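Local coordinates for protein tRNA (adenine(22)-N(1))-methyltransferase (Bacillus subtilis, PDB 6Q56) that catalyses the S-adenosyl-L-methionine-dependent methylation of N1 of adenosine 22 in tRNA, giving N(1)-methyladenosine, at residues 11-16 with 153-158; 21-26 with 41-46; 33-38 with 70-75. The protein carries 2 engineered substitutions. All coordinates share one frame; numbering follows the deposited sequence.

Contact 1: residues 11-16 with 153-158; sequences QTVAEY and YEVLVA
In the Rossmann-like methyltransferase sheet, strand 151-159 is the antiparallel strand inserted between 117-122 and 139-148, and the short helix 8-14 with the loop after it packs against one of its faces at Thr12, Val13 and Tyr16. Tyr153, Val155 and Val157, alternate residues of the strand, all point toward segment 11-16. The tightest point is a CH-pi contact: Val157 CG2 sits 3.5 Å from the centroid of the Tyr16 ring, 18° off the ring normal, and is displaced toward the CG-CD1 side of the ring, Tyr16 CD1 being 3.4 Å from Val157 CG2. That methyl is the branch anti to the carbonyl carbon of Val157, while CG1 stands farther off. Two residues earlier in the strand, Val155 CG2 fits between two residues of the helix, 3.8 Å from Thr12 CG2 and 4.1 Å from Val13 CG2. Thr12 turns CG2 to the strand because this methyl is anti to the backbone N (chi1, measured to OG1, is -69°); its OG1 is hydrogen-bonded to Lys8 O and also lies near the edge of the Tyr153 ring, 3.5 Å from Tyr153 OH. The Tyr16 hydroxyl bonds to Asp142 of the neighbouring strand 139-148. A leucine in place of Tyr16 would probably leave Asp142 without this partner and the Val157 methyl without an aromatic face to rest on. Between these segments cohesion is thus chiefly apolar, methyl on methyl and methyl on ring, whereas the polar ends of Thr12 and Tyr16 are satisfied by Lys8 and Asp142.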
loop_
_atom_site.group_PDB
_atom_site.type_symbol
_atom_site.label_atom_id
_atom_site.label_comp_id
_atom_site.label_asym_id
_atom_site.label_seq_id
_atom_site.Cartn_x
_atom_site.Cartn_y
_atom_site.Cartn_z
ATOM N N GLN A 11 12.210 3.747 -2.069
ATOM C CA GLN A 11 12.869 3.851 -3.354
ATOM C C GLN A 11 11.949 3.194 -4.355
ATOM O O GLN A 11 11.686 3.725 -5.425
ATOM C CB GLN A 11 14.215 3.140 -3.337
ATOM C CG GLN A 11 15.030 3.363 -4.593
ATOM C CD GLN A 11 15.217 4.829 -4.882
ATOM O OE1 GLN A 11 15.625 5.589 -4.014
ATOM N NE2 GLN A 11 14.917 5.235 -6.106
ATOM N N THR A 12 11.463 2.021 -3.974
ATOM C CA THR A 12 10.554 1.244 -4.792
ATOM C C THR A 12 9.316 2.061 -5.110
ATOM O O THR A 12 8.869 2.091 -6.243
ATOM C CB THR A 12 10.153 -0.065 -4.089
ATOM O OG1 THR A 12 11.280 -0.942 -4.034
ATOM C CG2 THR A 12 9.030 -0.761 -4.826
ATOM N N VAL A 13 8.770 2.727 -4.104
ATOM C CA VAL A 13 7.583 3.545 -4.287
ATOM C C VAL A 13 7.841 4.659 -5.292
ATOM O O VAL A 13 7.061 4.875 -6.200
ATOM C CB VAL A 13 7.114 4.149 -2.948
ATOM C CG1 VAL A 13 6.014 5.167 -3.163
ATOM C CG2 VAL A 13 6.650 3.056 -2.007
ATOM N N ALA A 14 8.946 5.360 -5.108
ATOM C CA ALA A 14 9.314 6.467 -5.978
ATOM C C ALA A 14 9.386 6.090 -7.457
ATOM O O ALA A 14 9.027 6.882 -8.310
ATOM C CB ALA A 14 10.637 7.071 -5.528
ATOM N N GLU A 15 9.857 4.888 -7.755
ATOM C CA GLU A 15 9.997 4.447 -9.137
ATOM C C GLU A 15 8.693 4.393 -9.920
ATOM O O GLU A 15 8.719 4.368 -11.141
ATOM C CB GLU A 15 10.670 3.080 -9.200
ATOM C CG GLU A 15 12.058 3.023 -8.588
ATOM C CD GLU A 15 13.009 4.060 -9.146
ATOM O OE1 GLU A 15 12.898 4.404 -10.336
ATOM O OE2 GLU A 15 13.878 4.533 -8.391
ATOM N N TYR A 16 7.560 4.365 -9.231
ATOM C CA TYR A 16 6.276 4.301 -9.913
ATOM C C TYR A 16 5.649 5.661 -10.104
ATOM O O TYR A 16 4.543 5.766 -10.605
ATOM C CB TYR A 16 5.309 3.385 -9.176
ATOM C CG TYR A 16 5.687 1.939 -9.281
ATOM C CD1 TYR A 16 5.307 1.182 -10.373
ATOM C CD2 TYR A 16 6.452 1.336 -8.305
ATOM C CE1 TYR A 16 5.664 -0.142 -10.479
ATOM C CE2 TYR A 16 6.813 0.018 -8.402
ATOM C CZ TYR A 16 6.415 -0.718 -9.489
ATOM O OH TYR A 16 6.786 -2.029 -9.579
ATOM N N TYR A 153 7.897 -6.080 2.673
ATOM C CA TYR A 153 7.033 -4.956 2.411
ATOM C C TYR A 153 6.481 -5.074 1.012
ATOM O O TYR A 153 7.176 -5.477 0.095
ATOM C CB TYR A 153 7.793 -3.644 2.584
ATOM C CG TYR A 153 8.888 -3.436 1.571
ATOM C CD1 TYR A 153 8.615 -2.875 0.336
ATOM C CD2 TYR A 153 10.194 -3.800 1.846
ATOM C CE1 TYR A 153 9.613 -2.686 -0.595
ATOM C CE2 TYR A 153 11.200 -3.613 0.919
ATOM C CZ TYR A 153 10.902 -3.057 -0.297
ATOM O OH TYR A 153 11.892 -2.869 -1.215
ATOM N N GLU A 154 5.213 -4.726 0.870
ATOM C CA GLU A 154 4.542 -4.780 -0.405
ATOM C C GLU A 154 4.269 -3.383 -0.919
ATOM O O GLU A 154 4.107 -2.450 -0.148
ATOM C CB GLU A 154 3.223 -5.515 -0.265
ATOM C CG GLU A 154 3.356 -7.003 -0.055
ATOM C CD GLU A 154 2.166 -7.579 0.667
ATOM O OE1 GLU A 154 1.638 -6.899 1.558
ATOM O OE2 GLU A 154 1.766 -8.706 0.349
ATOM N N VAL A 155 4.211 -3.257 -2.234
ATOM C CA VAL A 155 3.932 -1.990 -2.877
ATOM C C VAL A 155 2.934 -2.246 -3.990
ATOM O O VAL A 155 3.189 -3.022 -4.899
ATOM C CB VAL A 155 5.200 -1.338 -3.444
ATOM C CG1 VAL A 155 4.852 -0.081 -4.217
ATOM C CG2 VAL A 155 6.166 -1.011 -2.328
ATOM N N LEU A 156 1.787 -1.593 -3.898
ATOM C CA LEU A 156 0.733 -1.756 -4.879
ATOM C C LEU A 156 0.599 -0.513 -5.733
ATOM O O LEU A 156 0.611 0.599 -5.234
ATOM C CB LEU A 156 -0.594 -2.056 -4.189
ATOM C CG LEU A 156 -0.755 -3.456 -3.606
ATOM C CD1 LEU A 156 0.327 -3.766 -2.590
ATOM C CD2 LEU A 156 -2.128 -3.612 -2.992
ATOM N N VAL A 157 0.466 -0.716 -7.031
ATOM C CA VAL A 157 0.328 0.381 -7.961
ATOM C C VAL A 157 -0.965 0.219 -8.714
ATOM O O VAL A 157 -1.224 -0.821 -9.294
ATOM C CB VAL A 157 1.479 0.418 -8.961
ATOM C CG1 VAL A 157 1.283 1.552 -9.943
ATOM C CG2 VAL A 157 2.802 0.528 -8.231
ATOM N N ALA A 158 -1.780 1.259 -8.692
ATOM C CA ALA A 158 -3.056 1.215 -9.362
ATOM C C ALA A 158 -3.387 2.503 -10.088
ATOM O O ALA A 158 -2.942 3.576 -9.721
ATOM C CB ALA A 158 -4.147 0.887 -8.366
#

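Contact 2: residues 21-26 with 41-46; sequences AVMADI and HKASGA
Met23, Ala21 and Ala46 bury the most surface where strand 21-26 runs parallel to the start of strand 43-50, the two strands of a beta-alpha-beta unit connected through helix 32-39. The clear register is Met23 beside Ala46, their CA atoms 4.7 Å apart. Met23 N donates to Gly45 O over 3.1 Å with an N-H...O angle of 158°, the donor tilted 25° from the carbonyl plane, and Met23 O receives a CA-H...O contact from Ala46 CA at 3.0 Å. Met23 lies on the same sheet face as Ala43 and Ala46, and its chi1 of 50°, which sets CG between the backbone N and the carbonyl carbon, puts Met23 CG 3.6 Å from Ala43 CB and 3.7 Å from Ala46 CB. Ala37 of helix 32-39 covers both Met23 and Ala43 on this face. Ala21 contributes chiefly through its carbonyl oxygen, which accepts a hydrogen bond from the backbone N of Ser44, just where segment 41-46 turns a corner. Val22 points to the opposite face. At the corner Ser44 OG, hydrogen-bonded to Gly20 O, lies 3.3 Å from Val22 CG2.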
loop_
_atom_site.group_PDB
_atom_site.type_symbol
_atom_site.label_atom_id
_atom_site.label_comp_id
_atom_site.label_asym_id
_atom_site.label_seq_id
_atom_site.Cartn_x
_atom_site.Cartn_y
_atom_site.Cartn_z
ATOM N N ALA A 21 5.014 14.166 -12.975
ATOM C CA ALA A 21 3.812 14.114 -12.169
ATOM C C ALA A 21 3.867 14.992 -10.930
ATOM O O ALA A 21 4.925 15.265 -10.388
ATOM C CB ALA A 21 3.528 12.681 -11.757
ATOM N N VAL A 22 2.698 15.418 -10.488
ATOM C CA VAL A 22 2.579 16.176 -9.268
ATOM C C VAL A 22 2.129 15.088 -8.315
ATOM O O VAL A 22 1.102 14.465 -8.531
ATOM C CB VAL A 22 1.528 17.278 -9.344
ATOM C CG1 VAL A 22 1.296 17.859 -7.970
ATOM C CG2 VAL A 22 1.965 18.352 -10.311
ATOM N N MET A 23 2.913 14.841 -7.281
ATOM C CA MET A 23 2.601 13.790 -6.339
ATOM C C MET A 23 2.236 14.298 -4.969
ATOM O O MET A 23 2.686 15.348 -4.543
ATOM C CB MET A 23 3.817 12.898 -6.175
ATOM C CG MET A 23 5.068 13.699 -5.898
ATOM S SD MET A 23 6.369 12.760 -5.111
ATOM C CE MET A 23 5.444 12.025 -3.776
ATOM N N ALA A 24 1.421 13.515 -4.286
ATOM C CA ALA A 24 1.011 13.823 -2.941
ATOM C C ALA A 24 1.413 12.641 -2.095
ATOM O O ALA A 24 0.979 11.527 -2.327
ATOM C CB ALA A 24 -0.478 14.060 -2.860
ATOM N N ASP A 25 2.255 12.898 -1.112
ATOM C CA ASP A 25 2.719 11.870 -0.209
ATOM C C ASP A 25 1.971 12.046 1.095
ATOM O O ASP A 25 2.189 13.000 1.821
ATOM C CB ASP A 25 4.223 11.976 0.008
ATOM C CG ASP A 25 4.788 10.796 0.770
ATOM O OD1 ASP A 25 4.119 9.755 0.836
ATOM O OD2 ASP A 25 5.905 10.916 1.289
ATOM N N ILE A 26 1.076 11.114 1.373
ATOM C CA ILE A 26 0.274 11.152 2.572
ATOM C C ILE A 26 1.042 10.538 3.733
ATOM O O ILE A 26 1.602 9.458 3.611
ATOM C CB ILE A 26 -1.044 10.409 2.348
ATOM C CG1 ILE A 26 -1.626 10.794 0.991
ATOM C CG2 ILE A 26 -2.023 10.702 3.466
ATOM C CD1 ILE A 26 -1.847 12.277 0.812
ATOM N N HIS A 41 13.781 15.105 -10.296
ATOM C CA HIS A 41 12.884 15.444 -11.392
ATOM C C HIS A 41 11.885 14.358 -11.742
ATOM O O HIS A 41 11.311 14.362 -12.820
ATOM C CB HIS A 41 13.714 15.843 -12.602
ATOM C CG HIS A 41 14.890 16.691 -12.244
ATOM N ND1 HIS A 41 16.187 16.231 -12.311
ATOM C CD2 HIS A 41 14.962 17.951 -11.760
ATOM C CE1 HIS A 41 17.008 17.182 -11.905
ATOM N NE2 HIS A 41 16.289 18.237 -11.569
ATOM N N LYS A 42 11.663 13.442 -10.813
ATOM C CA LYS A 42 10.702 12.383 -11.023
ATOM C C LYS A 42 9.324 12.999 -10.915
ATOM O O LYS A 42 8.384 12.569 -11.568
ATOM C CB LYS A 42 10.867 11.290 -9.982
ATOM C CG LYS A 42 12.153 10.492 -10.113
ATOM C CD LYS A 42 12.085 9.197 -9.323
ATOM C CE LYS A 42 10.866 8.383 -9.719
ATOM N NZ LYS A 42 10.826 8.051 -11.170
ATOM N N ALA A 43 9.218 14.021 -10.080
ATOM C CA ALA A 43 7.965 14.727 -9.881
ATOM C C ALA A 43 8.185 16.201 -10.167
ATOM O O ALA A 43 9.256 16.729 -9.911
ATOM C CB ALA A 43 7.463 14.535 -8.465
ATOM N N SER A 44 7.175 16.856 -10.715
ATOM C CA SER A 44 7.277 18.268 -11.051
ATOM C C SER A 44 7.028 19.112 -9.824
ATOM O O SER A 44 7.636 20.153 -9.633
ATOM C CB SER A 44 6.278 18.628 -12.143
ATOM O OG SER A 44 4.963 18.299 -11.763
ATOM N N GLY A 45 6.116 18.636 -8.997
ATOM C CA GLY A 45 5.760 19.301 -7.767
ATOM C C GLY A 45 5.246 18.267 -6.795
ATOM O O GLY A 45 4.989 17.136 -7.191
ATOM N N ALA A 46 5.090 18.639 -5.537
ATOM C CA ALA A 46 4.620 17.681 -4.570
ATOM C C ALA A 46 3.938 18.306 -3.379
ATOM O O ALA A 46 4.146 19.465 -3.049
ATOM C CB ALA A 46 5.779 16.825 -4.102
#

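Contact 3: residues 33-38 with 70-75; sequences LPSYAV and SHISVR. Engineered in segment 33-38: Ser35 (natural residue Cys).
Helix 33-38 runs almost antiparallel to strand 72-75, their N-to-C directions 169° apart and the axes of these short segments 10.0 Å from each other at closest approach, with Ser35 nearest Ile72 and Val38 nearest His71 by CA position. Ile72 carries most of the contact from the strand side. Its CG1 stands anti to the carbonyl carbon (chi1 -59°) and the chain then runs extended (chi2 -171°), which brings CD1 onto the helix backbone, 3.7 Å from Ser35 CA and 3.8 Å from Pro34 O. The same methyl is 3.8 Å from Ser35 OG; Ser35 is an engineered residue, cysteine in the natural sequence, and this hydroxyl is hydrogen-bonded to Ala31 O. In the Rossmann-like fold of the methyltransferase, strand 72-76 is the outermost strand at one end of the sheet, and helix 32-39 lies over a sheet face to which strand 43-50 also contributes, with Pro34 and Val38 both touching Ala46. From the following helical turn Val38 sends its two methyls to different partners. The Val38 and Ile72 side chains run past each other in opposite directions, with Val38 CG2 4.0 Å from Ile72 CG1, whereas Val38 CG1 reaches His71 CB at 3.8 Å, and the Val38 and His71 side chains meet at a slant. Ile72 also touches Val63 of helix 53-65.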
loop_
_atom_site.group_PDB
_atom_site.type_symbol
_atom_site.label_atom_id
_atom_site.label_comp_id
_atom_site.label_asym_id
_atom_site.label_seq_id
_atom_site.Cartn_x
_atom_site.Cartn_y
_atom_site.Cartn_z
ATOM N N LEU A 33 10.688 11.390 0.679
ATOM C CA LEU A 33 10.251 10.823 -0.581
ATOM C C LEU A 33 9.918 11.921 -1.579
ATOM O O LEU A 33 10.458 11.944 -2.675
ATOM C CB LEU A 33 9.045 9.914 -0.369
ATOM C CG LEU A 33 8.286 9.477 -1.615
ATOM C CD1 LEU A 33 9.168 8.659 -2.531
ATOM C CD2 LEU A 33 7.058 8.687 -1.230
ATOM N N PRO A 34 9.048 12.849 -1.204
ATOM C CA PRO A 34 8.688 13.931 -2.122
ATOM C C PRO A 34 9.873 14.828 -2.461
ATOM O O PRO A 34 9.983 15.280 -3.588
ATOM C CB PRO A 34 7.597 14.706 -1.372
ATOM C CG PRO A 34 7.507 14.111 -0.015
ATOM C CD PRO A 34 8.114 12.753 -0.077
ATOM N N SER A 35 10.750 15.077 -1.502
ATOM C CA SER A 35 11.912 15.911 -1.757
ATOM C C SER A 35 12.783 15.197 -2.770
ATOM O O SER A 35 13.291 15.787 -3.710
ATOM C CB SER A 35 12.696 16.151 -0.471
ATOM O OG SER A 35 12.042 17.063 0.384
ATOM N N TYR A 36 12.935 13.905 -2.549
ATOM C CA TYR A 36 13.732 13.049 -3.411
ATOM C C TYR A 36 13.161 13.002 -4.819
ATOM O O TYR A 36 13.904 13.019 -5.788
ATOM C CB TYR A 36 13.796 11.637 -2.830
ATOM C CG TYR A 36 14.437 10.608 -3.724
ATOM C CD1 TYR A 36 13.728 10.023 -4.752
ATOM C CD2 TYR A 36 15.742 10.212 -3.527
ATOM C CE1 TYR A 36 14.303 9.076 -5.564
ATOM C CE2 TYR A 36 16.326 9.266 -4.334
ATOM C CZ TYR A 36 15.602 8.701 -5.349
ATOM O OH TYR A 36 16.183 7.766 -6.156
ATOM N N ALA A 37 11.841 12.934 -4.924
ATOM C CA ALA A 37 11.179 12.849 -6.219
ATOM C C ALA A 37 11.309 14.122 -7.036
ATOM O O ALA A 37 11.563 14.074 -8.230
ATOM C CB ALA A 37 9.717 12.486 -6.041
ATOM N N VAL A 38 11.134 15.254 -6.377
ATOM C CA VAL A 38 11.229 16.547 -7.025
ATOM C C VAL A 38 12.671 16.861 -7.403
ATOM O O VAL A 38 12.939 17.339 -8.493
ATOM C CB VAL A 38 10.657 17.644 -6.120
ATOM C CG1 VAL A 38 10.934 19.018 -6.688
ATOM C CG2 VAL A 38 9.172 17.429 -5.943
ATOM N N SER A 70 9.448 26.094 -3.073
ATOM C CA SER A 70 8.882 26.498 -4.363
ATOM C C SER A 70 8.151 25.401 -5.132
ATOM O O SER A 70 7.283 25.689 -5.944
ATOM C CB SER A 70 9.985 27.049 -5.260
ATOM O OG SER A 70 10.742 25.990 -5.797
ATOM N N HIS A 71 8.507 24.152 -4.885
ATOM C CA HIS A 71 7.887 23.037 -5.581
ATOM C C HIS A 71 7.182 22.072 -4.645
ATOM O O HIS A 71 6.486 21.185 -5.097
ATOM C CB HIS A 71 8.936 22.254 -6.364
ATOM C CG HIS A 71 9.563 23.019 -7.484
ATOM N ND1 HIS A 71 10.660 23.830 -7.306
ATOM C CD2 HIS A 71 9.256 23.086 -8.798
ATOM C CE1 HIS A 71 10.998 24.369 -8.460
ATOM N NE2 HIS A 71 10.162 23.933 -9.383
ATOM N N ILE A 72 7.372 22.238 -3.344
ATOM C CA ILE A 72 6.756 21.344 -2.377
ATOM C C ILE A 72 5.920 22.075 -1.349
ATOM O O ILE A 72 6.365 23.017 -0.723
ATOM C CB ILE A 72 7.810 20.506 -1.646
ATOM C CG1 ILE A 72 8.600 19.677 -2.651
ATOM C CG2 ILE A 72 7.150 19.604 -0.622
ATOM C CD1 ILE A 72 9.518 18.661 -2.031
ATOM N N SER A 73 4.696 21.609 -1.188
ATOM C CA SER A 73 3.766 22.187 -0.248
ATOM C C SER A 73 3.464 21.212 0.870
ATOM O O SER A 73 2.783 20.220 0.662
ATOM C CB SER A 73 2.472 22.566 -0.962
ATOM O OG SER A 73 1.493 23.011 -0.053
ATOM N N VAL A 74 3.978 21.507 2.056
ATOM C CA VAL A 74 3.748 20.678 3.219
ATOM C C VAL A 74 2.462 21.157 3.868
ATOM O O VAL A 74 2.361 22.298 4.293
ATOM C CB VAL A 74 4.904 20.768 4.229
ATOM C CG1 VAL A 74 4.658 19.835 5.399
ATOM C CG2 VAL A 74 6.221 20.440 3.560
ATOM N N ARG A 75 1.480 20.275 3.935
ATOM C CA ARG A 75 0.194 20.617 4.505
ATOM C C ARG A 75 -0.179 19.716 5.659
ATOM O O ARG A 75 0.229 18.574 5.725
ATOM C CB ARG A 75 -0.874 20.544 3.425
ATOM C CG ARG A 75 -0.507 21.327 2.187
ATOM C CD ARG A 75 -1.513 21.152 1.076
ATOM N NE ARG A 75 -1.069 21.774 -0.154
ATOM C CZ ARG A 75 -1.732 21.707 -1.297
ATOM N NH1 ARG A 75 -2.873 21.042 -1.365
ATOM N NH2 ARG A 75 -1.253 22.298 -2.374
#

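In the fold
All three contacts reach the same mixed seven-stranded sheet. Contacts 2 and 3 have centres about 7 Å apart, and their segments alternate along the chain; strand 43-50 pairs with strand 72-76 through backbone bonds of Ala46 with His71 and Ser73. Contact 1 brackets both in sequence, joining the N-terminal helix 8-14 to the late strand 151-159, with its centre about 14 Å from that of contact 2 and 18 Å from that of contact 3. Helices 8-14 and 32-39 also touch, through Ala14 on Leu33 and a probable hydrogen bond between Gln11 and Tyr36. The two touching helices thus pack on the methyltransferase sheet, helix 8-14 at strand 151-159 and helix 32-39 at strands 43-50 and 72-76.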